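Local coordinates for ABC transporter substrate-binding protein (Staphylococcus aureus subsp. aureus NCTC 8325, PDB 3UN6) that probably captures a substrate for an ABC-type import system as its ligand-binding component, and binds zinc ions, at residues Asn49-Lys54 against Thr262-Gln267; Glu155-Lys158 against Lys163-His166; Glu293-Val298 against Phe304-Tyr309; Ala239-Tyr244 against Pro315-Glu320; Ala175-Ala180 against Thr187-Ala192. One frame throughout, in Å; residues are numbered along the deposited sequence.

In the fold
Two mixed sheets divide this substrate-binding fold into two lobes, and the five contacts join helices to one another, to loops and, in interaction 5, to a strand. Interactions 2 and 5 come first along the chain to close; both belong to the lobe built on strands 138-142, 167-171 and 188-192, their centres 19 Å apart. Interactions 1 and 4 share the other lobe, where their segments alternate along the chain and helices 48-58 and 234-250 touch through N49 and Y244. Interaction 3 is nested inside the loop that interaction 4 closes, 24 Å away between centres. Interaction 5 approaches the bound zinc, which is consistent with a ligand site between the lobes, as in related binding proteins.

Interaction 1. Residues Asn49-Lys54 against Thr262-Gln267. With PO4 (phosphate ion), chain D.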
# COMPACT_ATOMS: atom_id res chain seq x y z
N ASN A 49 8.65 -0.24 -5.57
CA ASN A 49 9.88 0.56 -5.48
C ASN A 49 10.97 -0.20 -4.70
O ASN A 49 12.13 0.06 -4.88
CB ASN A 49 9.65 1.94 -4.86
CG ASN A 49 10.82 2.89 -5.14
OD1 ASN A 49 11.29 2.98 -6.26
ND2 ASN A 49 11.28 3.57 -4.12
N LEU A 50 10.58 -1.14 -3.84
CA LEU A 50 11.57 -1.99 -3.16
C LEU A 50 12.30 -2.89 -4.17
O LEU A 50 13.50 -3.15 -4.02
CB LEU A 50 10.91 -2.86 -2.08
CG LEU A 50 10.46 -2.16 -0.81
CD1 LEU A 50 9.73 -3.15 0.07
CD2 LEU A 50 11.66 -1.57 -0.10
N MSE A 51 11.56 -3.37 -5.18
CA MSE A 51 12.14 -4.23 -6.22
C MSE A 51 13.15 -3.40 -7.02
O MSE A 51 14.27 -3.85 -7.33
CB MSE A 51 11.08 -4.76 -7.20
CG MSE A 51 9.73 -5.34 -6.64
SE MSE A 51 9.80 -6.82 -5.39
CE MSE A 51 9.91 -5.81 -3.70
N MSE A 52 12.76 -2.18 -7.36
CA MSE A 52 13.67 -1.30 -8.08
C MSE A 52 14.92 -1.03 -7.25
O MSE A 52 16.05 -1.04 -7.79
CB MSE A 52 13.00 0.02 -8.44
CG MSE A 52 13.88 0.93 -9.19
SE MSE A 52 14.34 0.23 -11.00
CE MSE A 52 16.00 1.19 -11.20
N THR A 53 14.74 -0.79 -5.95
CA THR A 53 15.87 -0.52 -5.04
C THR A 53 16.87 -1.67 -5.08
O THR A 53 18.07 -1.46 -5.19
CB THR A 53 15.39 -0.25 -3.60
OG1 THR A 53 14.45 0.83 -3.62
CG2 THR A 53 16.55 0.09 -2.68
N LYS A 54 16.34 -2.89 -5.00
CA LYS A 54 17.10 -4.12 -5.09
C LYS A 54 17.88 -4.18 -6.42
O LYS A 54 19.07 -4.48 -6.42
CB LYS A 54 16.13 -5.30 -4.99
CG LYS A 54 16.74 -6.68 -5.05
CD LYS A 54 17.63 -6.94 -3.89
CE LYS A 54 18.06 -8.38 -3.90
NZ LYS A 54 19.10 -8.59 -2.88
N THR A 262 7.07 -7.34 -13.75
CA THR A 262 6.92 -8.61 -14.46
C THR A 262 7.96 -9.59 -13.97
O THR A 262 7.72 -10.80 -13.88
CB THR A 262 7.03 -8.45 -16.00
OG1 THR A 262 8.23 -7.75 -16.33
CG2 THR A 262 5.82 -7.68 -16.55
N HIS A 263 9.12 -9.06 -13.63
CA HIS A 263 10.17 -9.89 -13.14
C HIS A 263 9.82 -10.57 -11.81
O HIS A 263 9.94 -11.79 -11.68
CB HIS A 263 11.44 -9.05 -12.97
CG HIS A 263 12.62 -9.84 -12.50
ND1 HIS A 263 13.48 -10.48 -13.36
CD2 HIS A 263 13.06 -10.12 -11.25
CE1 HIS A 263 14.42 -11.10 -12.67
NE2 HIS A 263 14.19 -10.91 -11.38
N HIS A 264 9.35 -9.78 -10.85
CA HIS A 264 9.09 -10.24 -9.49
C HIS A 264 7.72 -10.80 -9.18
O HIS A 264 7.60 -11.68 -8.32
CB HIS A 264 9.32 -9.09 -8.51
CG HIS A 264 10.76 -8.73 -8.33
ND1 HIS A 264 11.40 -7.81 -9.14
CD2 HIS A 264 11.68 -9.18 -7.45
CE1 HIS A 264 12.66 -7.70 -8.75
NE2 HIS A 264 12.86 -8.53 -7.73
N PHE A 265 6.68 -10.29 -9.82
CA PHE A 265 5.34 -10.74 -9.47
C PHE A 265 4.76 -11.86 -10.33
O PHE A 265 5.00 -11.94 -11.55
CB PHE A 265 4.36 -9.55 -9.46
CG PHE A 265 4.77 -8.42 -8.57
CD1 PHE A 265 5.66 -8.60 -7.51
CD2 PHE A 265 4.16 -7.20 -8.70
CE1 PHE A 265 5.99 -7.56 -6.68
CE2 PHE A 265 4.48 -6.14 -7.85
CZ PHE A 265 5.39 -6.33 -6.84
N LYS A 266 3.97 -12.72 -9.68
CA LYS A 266 3.26 -13.79 -10.36
C LYS A 266 2.01 -13.24 -11.05
O LYS A 266 0.87 -13.55 -10.66
CB LYS A 266 2.86 -14.93 -9.39
CG LYS A 266 4.03 -15.79 -8.94
CD LYS A 266 3.60 -16.95 -8.04
CE LYS A 266 3.08 -16.45 -6.69
NZ LYS A 266 2.74 -17.55 -5.73
N GLN A 267 2.24 -12.41 -12.07
CA GLN A 267 1.18 -11.83 -12.87
C GLN A 267 1.69 -11.69 -14.29
O GLN A 267 2.90 -11.61 -14.52
CB GLN A 267 0.81 -10.41 -12.35
CG GLN A 267 0.45 -10.33 -10.85
CD GLN A 267 -0.81 -11.09 -10.50
OE1 GLN A 267 -1.58 -11.47 -11.39
NE2 GLN A 267 -1.05 -11.30 -9.20
P PO4 D . 6.15 -18.75 -4.40
O1 PO4 D . 5.40 -19.03 -5.68
O2 PO4 D . 7.31 -17.84 -4.69
O3 PO4 D . 5.24 -18.08 -3.41
O4 PO4 D . 6.67 -20.06 -3.86
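Selenomethionine M51 lies over one face of the H264 imidazole, while CD2 of H263 lies over the opposite face, so that the ring is sandwiched between the helix 48-58 and its own preceding neighbour. Both groups are displaced toward the rim. The contact on the M51 side has two parts. CB makes a CH-pi contact, 3.9 Å from the centroid of the H264 ring, and the selenium of the same residue hangs over that face too, with SE 3.6 Å from CG of H264. Bends at chi2 (-57°) and chi3 (89°) fold the M51 chain back on itself, and this folding is what lets its beginning and its heavy atom share one ring.

The F265 ring is met differently. M51 SE comes to it obliquely, 4.1 Å from F265 CE1, in a looser Met-aromatic contact. F265 is also where the backbone leaves the helix, and its ring reaches on to P43 and L272, about 8 Å from the side chain of the zinc ligand H46. At the surface, K266 takes no part in the M51 contact; its NZ bonds O1 of a phosphate ion at 3.0 Å, an ion that K71 also holds and that probably came from the crystallisation liquor.

No hydrogen bond crosses between the two segments. ND1 of H264 is instead bonded to I260 O, a link within its own helix that would limit rotation of the imidazole. The contact therefore rests on dispersion and on a polarisable selenium against aromatic surfaces, with ND1 of the histidine satisfied within its own helix.

Interaction 2. Residues Glu155-Lys158 against Lys163-His166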
# COMPACT_ATOMS: atom_id res chain seq x y z
N GLU A 155 -15.94 6.71 1.90
CA GLU A 155 -16.10 7.99 1.24
C GLU A 155 -16.98 7.82 0.01
O GLU A 155 -17.81 8.69 -0.30
CB GLU A 155 -14.75 8.60 0.87
CG GLU A 155 -14.85 9.97 0.18
CD GLU A 155 -15.65 10.98 0.99
OE1 GLU A 155 -15.52 10.97 2.24
OE2 GLU A 155 -16.40 11.78 0.38
N LEU A 156 -16.83 6.68 -0.68
CA LEU A 156 -17.64 6.41 -1.86
C LEU A 156 -19.08 6.20 -1.41
O LEU A 156 -20.00 6.65 -2.05
CB LEU A 156 -17.11 5.19 -2.66
CG LEU A 156 -18.02 4.70 -3.79
CD1 LEU A 156 -18.25 5.79 -4.82
CD2 LEU A 156 -17.49 3.46 -4.47
N ARG A 157 -19.27 5.55 -0.26
CA ARG A 157 -20.62 5.36 0.27
C ARG A 157 -21.32 6.70 0.50
O ARG A 157 -22.51 6.86 0.19
CB ARG A 157 -20.59 4.56 1.59
CG ARG A 157 -22.00 4.33 2.17
CD ARG A 157 -22.00 3.64 3.54
NE ARG A 157 -21.12 4.32 4.47
CZ ARG A 157 -21.39 5.48 5.07
NH1 ARG A 157 -22.54 6.12 4.84
NH2 ARG A 157 -20.49 6.02 5.87
N LYS A 158 -20.60 7.66 1.08
CA LYS A 158 -21.17 9.00 1.33
C LYS A 158 -21.41 9.75 0.02
O LYS A 158 -22.42 10.42 -0.12
CB LYS A 158 -20.24 9.85 2.18
CG LYS A 158 -19.95 9.34 3.58
CD LYS A 158 -18.88 10.24 4.19
CE LYS A 158 -18.08 9.54 5.26
NZ LYS A 158 -16.98 10.45 5.66
N LYS A 163 -26.73 5.03 3.16
CA LYS A 163 -26.73 5.12 4.63
C LYS A 163 -25.59 4.34 5.28
O LYS A 163 -25.18 3.28 4.79
CB LYS A 163 -28.08 4.68 5.22
CG LYS A 163 -28.41 3.20 5.06
CD LYS A 163 -29.88 2.91 5.38
CE LYS A 163 -30.18 1.43 5.25
NZ LYS A 163 -31.64 1.16 5.45
N PRO A 164 -25.07 4.88 6.40
CA PRO A 164 -24.01 4.25 7.16
C PRO A 164 -24.45 2.86 7.55
O PRO A 164 -25.61 2.65 7.91
CB PRO A 164 -23.87 5.13 8.41
CG PRO A 164 -24.62 6.35 8.13
CD PRO A 164 -25.57 6.11 7.04
N GLY A 165 -23.53 1.91 7.48
CA GLY A 165 -23.83 0.52 7.80
C GLY A 165 -24.45 -0.24 6.64
O GLY A 165 -24.71 -1.43 6.77
N HIS A 166 -24.71 0.41 5.50
CA HIS A 166 -25.31 -0.34 4.38
C HIS A 166 -24.21 -0.99 3.52
O HIS A 166 -24.50 -1.75 2.60
CB HIS A 166 -26.29 0.51 3.57
CG HIS A 166 -27.40 -0.29 2.94
ND1 HIS A 166 -27.57 -0.39 1.57
CD2 HIS A 166 -28.37 -1.05 3.50
CE1 HIS A 166 -28.61 -1.16 1.32
NE2 HIS A 166 -29.11 -1.58 2.46
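R157 reaches from its helix to the K163-P164 backbone, and its side chain can be followed outward as a tether. CB and CG leave the helix in an extended line, with chi1 and chi2 both near 180°, and carry CD to 3.4 Å from O of K163, a van der Waals approach. At chi3 (51°) the chain bends, and this turn lays the guanidinium beside the proline. NE passes 3.9 Å from P164 CA. CZ comes closer, 3.6 Å from the same P164 CA, which sits above one face of the guanidinium, offset toward its rim. At the tip, NH1 lies 3.2 Å from P164 N, but a proline nitrogen has no hydrogen to share, so the closeness is packing alone. The sound polar partners of the group come from residues flanking the two segments: NH1 bonds I162 O, and NH2 forms a salt bridge with E154. These bonds would restrict the rotation of the guanidinium whose face P164 CA lies over.

The loop keeps its own shape through a type II beta turn, closed by the bond from H166 N to K163 O (3.0 Å). G165 takes a positive phi of 84°, a conformation that suits glycine. In the fold, helix 148-159 and this turn belong to the beta-alpha-beta connection between the neighbouring parallel strands 138-142 and 167-171, and H166 delivers the chain into the second strand, its ring meeting that of Y138.

Interaction 3. Residues Glu293-Val298 against Phe304-Tyr309; sequences EITTLV and FNPPAY
V298 presses one methyl, CG1, squarely onto the ring of F304, 3.7 Å from the centroid and only 11° off the ring normal. Both torsions contribute to this. The valine holds CG1 anti to its backbone N (chi1 162°), pointing that branch out from the helix, while F304 adopts chi1 57°, which tucks its ring between its own backbone N and carbonyl carbon and folds it back under the methyl. The same CG1 also packs tightly against the F304 backbone, 3.3 Å from its O, and touches P306 CB at 4.2 Å. One methyl thus fills the angle between a ring, a carbonyl and a proline.

One helical turn earlier, T295 meets the pyrrolidine of P306 nearly at a right angle. Its CB stands 3.9 Å from P306 CG, and the methyl CG2 lies 4.0 Å from P306 CB. This rotamer turns apolar carbon to the proline, whereas OG1 is hydrogen-bonded to Q292 within the helix. Beyond, the P307 carbonyl is held by the hydroxyl of Y291. The F304 ring also meets Y146 edge to face and touches K99 of helix 94-102, so the ring is in contact with parts of the chain distant in sequence.

Along the helix, the order T295 then V298 is matched by P306 then F304, so the returning chain runs antiparallel to helix 288-300. From P306 to A308 the backbone has polyproline II angles, and A308 then takes the N-cap position of helix 309-312: a helix followed by a reversing loop and an extended proline segment packed back upon it.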
# COMPACT_ATOMS: atom_id res chain seq x y z
N GLU A 293 -4.37 14.27 6.35
CA GLU A 293 -5.61 13.79 5.73
C GLU A 293 -5.97 12.40 6.27
O GLU A 293 -7.14 12.12 6.53
CB GLU A 293 -5.47 13.70 4.21
CG GLU A 293 -6.75 13.28 3.48
CD GLU A 293 -6.61 13.33 1.95
OE1 GLU A 293 -5.69 12.70 1.39
OE2 GLU A 293 -7.45 14.01 1.32
N ILE A 294 -4.97 11.53 6.38
CA ILE A 294 -5.20 10.16 6.91
C ILE A 294 -5.59 10.20 8.39
O ILE A 294 -6.53 9.50 8.81
CB ILE A 294 -3.99 9.22 6.71
CG1 ILE A 294 -3.72 9.04 5.20
CG2 ILE A 294 -4.25 7.80 7.41
CD1 ILE A 294 -4.95 8.56 4.39
N THR A 295 -4.92 11.04 9.17
CA THR A 295 -5.26 11.15 10.61
C THR A 295 -6.70 11.61 10.79
O THR A 295 -7.42 11.09 11.64
CB THR A 295 -4.28 12.05 11.42
OG1 THR A 295 -4.31 13.39 10.94
CG2 THR A 295 -2.83 11.51 11.34
N THR A 296 -7.12 12.57 9.97
CA THR A 296 -8.46 13.12 10.03
C THR A 296 -9.50 12.04 9.79
O THR A 296 -10.48 11.91 10.53
CB THR A 296 -8.64 14.22 8.96
OG1 THR A 296 -7.93 15.39 9.36
CG2 THR A 296 -10.10 14.55 8.79
N LEU A 297 -9.27 11.25 8.74
CA LEU A 297 -10.17 10.19 8.35
C LEU A 297 -10.22 9.04 9.39
O LEU A 297 -11.28 8.51 9.67
CB LEU A 297 -9.80 9.67 6.96
CG LEU A 297 -9.91 10.65 5.77
CD1 LEU A 297 -9.41 9.98 4.50
CD2 LEU A 297 -11.36 11.16 5.57
N VAL A 298 -9.08 8.66 9.94
CA VAL A 298 -9.00 7.62 10.99
C VAL A 298 -9.75 8.10 12.24
O VAL A 298 -10.51 7.33 12.86
CB VAL A 298 -7.51 7.35 11.37
CG1 VAL A 298 -7.39 6.64 12.72
CG2 VAL A 298 -6.78 6.60 10.22
N PHE A 304 -9.08 4.50 15.66
CA PHE A 304 -8.18 4.47 16.82
C PHE A 304 -7.64 5.89 16.94
O PHE A 304 -7.82 6.67 16.00
CB PHE A 304 -7.03 3.44 16.65
CG PHE A 304 -6.20 3.66 15.40
CD1 PHE A 304 -6.56 3.07 14.20
CD2 PHE A 304 -5.05 4.46 15.44
CE1 PHE A 304 -5.80 3.26 13.05
CE2 PHE A 304 -4.30 4.67 14.30
CZ PHE A 304 -4.67 4.06 13.09
N ASN A 305 -7.02 6.27 18.06
CA ASN A 305 -6.45 7.63 18.11
C ASN A 305 -5.11 7.58 17.42
O ASN A 305 -4.20 6.87 17.87
CB ASN A 305 -6.34 8.23 19.50
CG ASN A 305 -6.02 9.74 19.44
OD1 ASN A 305 -6.92 10.57 19.44
ND2 ASN A 305 -4.73 10.07 19.29
N PRO A 306 -4.98 8.33 16.30
CA PRO A 306 -3.76 8.28 15.51
C PRO A 306 -2.59 9.01 16.17
O PRO A 306 -2.80 9.97 16.93
CB PRO A 306 -4.16 8.96 14.19
CG PRO A 306 -5.22 9.92 14.57
CD PRO A 306 -5.93 9.34 15.78
N PRO A 307 -1.36 8.54 15.90
CA PRO A 307 -0.18 9.18 16.44
C PRO A 307 0.12 10.48 15.66
O PRO A 307 -0.21 10.59 14.47
CB PRO A 307 0.91 8.14 16.22
CG PRO A 307 0.48 7.40 15.04
CD PRO A 307 -1.02 7.35 15.11
N ALA A 308 0.74 11.44 16.33
CA ALA A 308 1.12 12.70 15.70
C ALA A 308 2.23 12.47 14.66
O ALA A 308 2.98 11.51 14.75
CB ALA A 308 1.61 13.69 16.76
N TYR A 309 2.34 13.38 13.70
CA TYR A 309 3.38 13.30 12.66
C TYR A 309 4.80 13.04 13.22
O TYR A 309 5.49 12.10 12.78
CB TYR A 309 3.35 14.58 11.82
CG TYR A 309 4.22 14.54 10.61
CD1 TYR A 309 3.74 14.08 9.39
CD2 TYR A 309 5.52 14.97 10.66
CE1 TYR A 309 4.55 14.04 8.27
CE2 TYR A 309 6.33 14.94 9.56
CZ TYR A 309 5.85 14.47 8.37
OH TYR A 309 6.68 14.46 7.29

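Interaction 4. Residues Ala239-Tyr244 against Pro315-Glu320; sequences AFVQDY and PSLYKE
The carbonyl oxygen of L317 has two neighbours on helix 234-250: it is hydrogen-bonded to NE2 of Q238, and CG1 of V241 rests 3.7 Å from it. The next carbonyl, that of Y318, is bonded in turn by NZ of K245. The long helix therefore takes hold of the backbone of the short C-terminal helix from positions on both sides of V241 in sequence, and the valine lies between them along the chain.

V241 divides its work between two branches. CG1, anti to the backbone N (chi1 167°), is directed at the main chain and lies 3.6 Å from Y318 CA. CG2 turns to the leucine, reaching 3.8 Å to CD2 of L317, and the two side chains cross at about a right angle. Y318 contributes its near end: CB is 4.1 Å from V241 CG1, while the ring swings onward with chi1 at -171°. Its hydroxyl is hydrogen-bonded to L284 N and its ring forms a cation-pi pair with K245, the same lysine that grips its carbonyl.

Y244, one turn further along the helix, links the region to helix 48-58, its carbonyl being bonded by N49.

No polar bond joins the two six-residue segments directly. Their meeting is apolar, one branched side chain against leucine and backbone, and Q238 and K245 add hydrogen bonds to the carbonyls of L317 and Y318, so directional polar bonds flank an apolar contact.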
# COMPACT_ATOMS: atom_id res chain seq x y z
N ALA A 239 21.86 5.02 3.60
CA ALA A 239 22.23 4.49 2.27
C ALA A 239 21.02 3.81 1.64
O ALA A 239 20.69 4.05 0.48
CB ALA A 239 23.41 3.51 2.38
N PHE A 240 20.31 3.02 2.42
CA PHE A 240 19.11 2.34 1.92
C PHE A 240 18.00 3.32 1.44
O PHE A 240 17.49 3.20 0.32
CB PHE A 240 18.61 1.34 2.98
CG PHE A 240 17.29 0.77 2.66
CD1 PHE A 240 17.09 0.11 1.45
CD2 PHE A 240 16.24 0.88 3.54
CE1 PHE A 240 15.87 -0.41 1.12
CE2 PHE A 240 15.01 0.35 3.23
CZ PHE A 240 14.83 -0.31 2.00
N VAL A 241 17.67 4.31 2.26
CA VAL A 241 16.64 5.30 1.89
C VAL A 241 17.07 6.11 0.67
O VAL A 241 16.24 6.51 -0.15
CB VAL A 241 16.35 6.25 3.06
CG1 VAL A 241 15.52 7.45 2.59
CG2 VAL A 241 15.65 5.49 4.16
N GLN A 242 18.37 6.34 0.56
CA GLN A 242 18.95 7.04 -0.58
C GLN A 242 18.76 6.24 -1.89
O GLN A 242 18.42 6.80 -2.91
CB GLN A 242 20.43 7.29 -0.34
CG GLN A 242 21.18 7.84 -1.56
CD GLN A 242 20.92 9.31 -1.81
OE1 GLN A 242 21.51 10.18 -1.15
NE2 GLN A 242 20.09 9.59 -2.82
N ASP A 243 19.02 4.93 -1.84
CA ASP A 243 18.82 4.09 -3.00
C ASP A 243 17.34 4.03 -3.31
O ASP A 243 16.94 4.07 -4.46
CB ASP A 243 19.40 2.70 -2.75
CG ASP A 243 20.90 2.73 -2.61
OD1 ASP A 243 21.50 3.72 -3.11
OD2 ASP A 243 21.46 1.78 -2.03
N TYR A 244 16.54 3.96 -2.27
CA TYR A 244 15.09 3.96 -2.39
C TYR A 244 14.59 5.25 -3.06
O TYR A 244 13.71 5.21 -3.91
CB TYR A 244 14.48 3.78 -0.98
CG TYR A 244 12.97 3.60 -0.94
CD1 TYR A 244 12.41 2.34 -0.98
CD2 TYR A 244 12.12 4.70 -0.84
CE1 TYR A 244 11.04 2.16 -0.94
CE2 TYR A 244 10.75 4.53 -0.78
CZ TYR A 244 10.22 3.26 -0.85
OH TYR A 244 8.85 3.08 -0.80
N PRO A 315 11.01 12.03 8.69
CA PRO A 315 11.24 12.46 7.33
C PRO A 315 12.67 12.91 7.02
O PRO A 315 12.96 13.29 5.88
CB PRO A 315 10.30 13.65 7.21
CG PRO A 315 10.42 14.29 8.56
CD PRO A 315 10.61 13.16 9.55
N SER A 316 13.57 12.88 8.01
CA SER A 316 14.96 13.36 7.75
C SER A 316 15.76 12.52 6.74
O SER A 316 16.49 13.07 5.91
CB SER A 316 15.75 13.49 9.06
OG SER A 316 15.85 12.23 9.73
N LEU A 317 15.64 11.20 6.81
CA LEU A 317 16.41 10.32 5.91
C LEU A 317 16.09 10.56 4.45
O LEU A 317 17.01 10.64 3.62
CB LEU A 317 16.22 8.83 6.28
CG LEU A 317 17.12 8.22 7.40
CD1 LEU A 317 16.90 8.88 8.74
CD2 LEU A 317 16.90 6.70 7.51
N TYR A 318 14.81 10.70 4.12
CA TYR A 318 14.42 10.92 2.75
C TYR A 318 14.75 12.33 2.29
O TYR A 318 15.17 12.53 1.16
CB TYR A 318 12.92 10.62 2.56
CG TYR A 318 12.50 10.62 1.12
CD1 TYR A 318 12.59 9.46 0.35
CD2 TYR A 318 12.05 11.78 0.52
CE1 TYR A 318 12.22 9.46 -0.97
CE2 TYR A 318 11.67 11.78 -0.83
CZ TYR A 318 11.76 10.62 -1.56
OH TYR A 318 11.41 10.60 -2.89
N LYS A 319 14.57 13.31 3.17
CA LYS A 319 14.88 14.70 2.83
C LYS A 319 16.38 14.89 2.59
O LYS A 319 16.77 15.53 1.63
CB LYS A 319 14.41 15.65 3.93
CG LYS A 319 14.97 17.05 3.80
CD LYS A 319 14.55 17.91 4.95
CE LYS A 319 15.16 19.31 4.83
NZ LYS A 319 14.69 20.21 5.93
N GLU A 320 17.21 14.32 3.45
CA GLU A 320 18.67 14.46 3.30
C GLU A 320 19.22 13.66 2.13
O GLU A 320 20.26 14.02 1.59
CB GLU A 320 19.40 14.01 4.56
CG GLU A 320 19.08 14.83 5.79
CD GLU A 320 19.78 14.29 7.03
OE1 GLU A 320 20.79 13.56 6.87
OE2 GLU A 320 19.31 14.59 8.15

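Interaction 5. Residues Ala175-Ala180 against Thr187-Ala192; sequences AEMPAA and TGYSVA
This is a helix-on-sheet contact, buried throughout, in which M177 of helix 177-182 lies across Y189 and V191 of strand 188-192. The selenomethionine CB stands over the centre of the Y189 ring, 3.6 Å from the centroid and 7° off its normal, a clean CH-pi geometry. Farther out, the extended chain carries SE on to 3.6 Å from Y189 CD1, an oblique Met-aromatic approach, and to 3.7 Å from CB of V191. With chi1 at 61°, the Y189 ring presents one face to M177 CB. P178 adds its CG near the tyrosine oxygen, 3.9 Å from OH, which is itself hydrogen-bonded to F195 O.

The side chain of V191 is about 4 Å from a bound zinc ion, which places this end of the strand near the metal site of H46, C220 and C221. S190, pointing the other way, bonds V119 O and packs on H149 and L153 of helix 148-159. Strand 188-192 is thus flanked by helices on its two faces, pairs with strand 138-142 in parallel and 112-122 in antiparallel fashion, and receives helix 177-182 as the connection from strand 167-171, on the far side of 138-142.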
# COMPACT_ATOMS: atom_id res chain seq x y z
N ALA A 175 -4.98 -11.53 -2.62
CA ALA A 175 -5.04 -12.67 -3.56
C ALA A 175 -6.35 -13.46 -3.51
O ALA A 175 -6.69 -14.19 -4.45
CB ALA A 175 -3.85 -13.63 -3.32
N GLU A 176 -7.07 -13.36 -2.41
CA GLU A 176 -8.32 -14.09 -2.23
C GLU A 176 -9.54 -13.34 -2.77
O GLU A 176 -10.62 -13.91 -2.87
CB GLU A 176 -8.54 -14.38 -0.74
CG GLU A 176 -7.60 -15.41 -0.17
CD GLU A 176 -7.81 -15.70 1.33
OE1 GLU A 176 -8.20 -14.77 2.09
OE2 GLU A 176 -7.55 -16.86 1.74
N MSE A 177 -9.37 -12.06 -3.12
CA MSE A 177 -10.52 -11.24 -3.52
C MSE A 177 -11.18 -11.62 -4.85
O MSE A 177 -12.41 -11.68 -4.91
CB MSE A 177 -10.15 -9.76 -3.45
CG MSE A 177 -9.94 -9.31 -2.00
SE MSE A 177 -9.35 -7.51 -1.94
CE MSE A 177 -8.96 -7.36 0.03
N PRO A 178 -10.39 -11.91 -5.89
CA PRO A 178 -11.02 -12.30 -7.17
C PRO A 178 -11.92 -13.51 -7.07
O PRO A 178 -13.02 -13.50 -7.61
CB PRO A 178 -9.82 -12.60 -8.07
CG PRO A 178 -8.76 -11.73 -7.57
CD PRO A 178 -8.94 -11.70 -6.05
N ALA A 179 -11.48 -14.55 -6.37
CA ALA A 179 -12.29 -15.75 -6.20
C ALA A 179 -13.54 -15.45 -5.37
O ALA A 179 -14.64 -15.94 -5.68
CB ALA A 179 -11.46 -16.86 -5.55
N ALA A 180 -13.37 -14.67 -4.30
CA ALA A 180 -14.50 -14.30 -3.44
C ALA A 180 -15.57 -13.52 -4.22
O ALA A 180 -16.77 -13.68 -3.97
CB ALA A 180 -14.03 -13.49 -2.24
N THR A 187 -19.87 -8.35 -2.92
CA THR A 187 -20.44 -7.52 -3.99
C THR A 187 -19.28 -6.84 -4.70
O THR A 187 -19.33 -6.54 -5.89
CB THR A 187 -21.27 -6.33 -3.41
OG1 THR A 187 -22.17 -6.79 -2.40
CG2 THR A 187 -22.03 -5.58 -4.50
N GLY A 188 -18.23 -6.57 -3.95
CA GLY A 188 -17.05 -5.92 -4.52
C GLY A 188 -15.92 -5.86 -3.53
O GLY A 188 -15.99 -6.45 -2.44
N TYR A 189 -14.86 -5.16 -3.90
CA TYR A 189 -13.73 -5.02 -3.04
C TYR A 189 -12.89 -3.82 -3.41
O TYR A 189 -13.08 -3.21 -4.48
CB TYR A 189 -12.88 -6.31 -3.01
CG TYR A 189 -12.26 -6.78 -4.34
CD1 TYR A 189 -11.05 -6.25 -4.81
CD2 TYR A 189 -12.83 -7.83 -5.05
CE1 TYR A 189 -10.48 -6.70 -5.98
CE2 TYR A 189 -12.26 -8.30 -6.22
CZ TYR A 189 -11.08 -7.73 -6.68
OH TYR A 189 -10.53 -8.22 -7.83
N SER A 190 -12.01 -3.45 -2.50
CA SER A 190 -11.07 -2.38 -2.73
C SER A 190 -9.68 -2.89 -2.33
O SER A 190 -9.52 -3.47 -1.27
CB SER A 190 -11.47 -1.16 -1.93
OG SER A 190 -10.60 -0.11 -2.23
N VAL A 191 -8.68 -2.66 -3.18
CA VAL A 191 -7.36 -3.20 -2.95
C VAL A 191 -6.35 -2.52 -3.87
O VAL A 191 -6.74 -1.75 -4.75
CB VAL A 191 -7.36 -4.70 -3.26
CG1 VAL A 191 -7.63 -4.92 -4.77
CG2 VAL A 191 -6.06 -5.37 -2.80
N ALA A 192 -5.06 -2.76 -3.61
CA ALA A 192 -4.03 -2.22 -4.47
C ALA A 192 -3.95 -3.07 -5.72
O ALA A 192 -4.24 -4.27 -5.68
CB ALA A 192 -2.67 -2.23 -3.76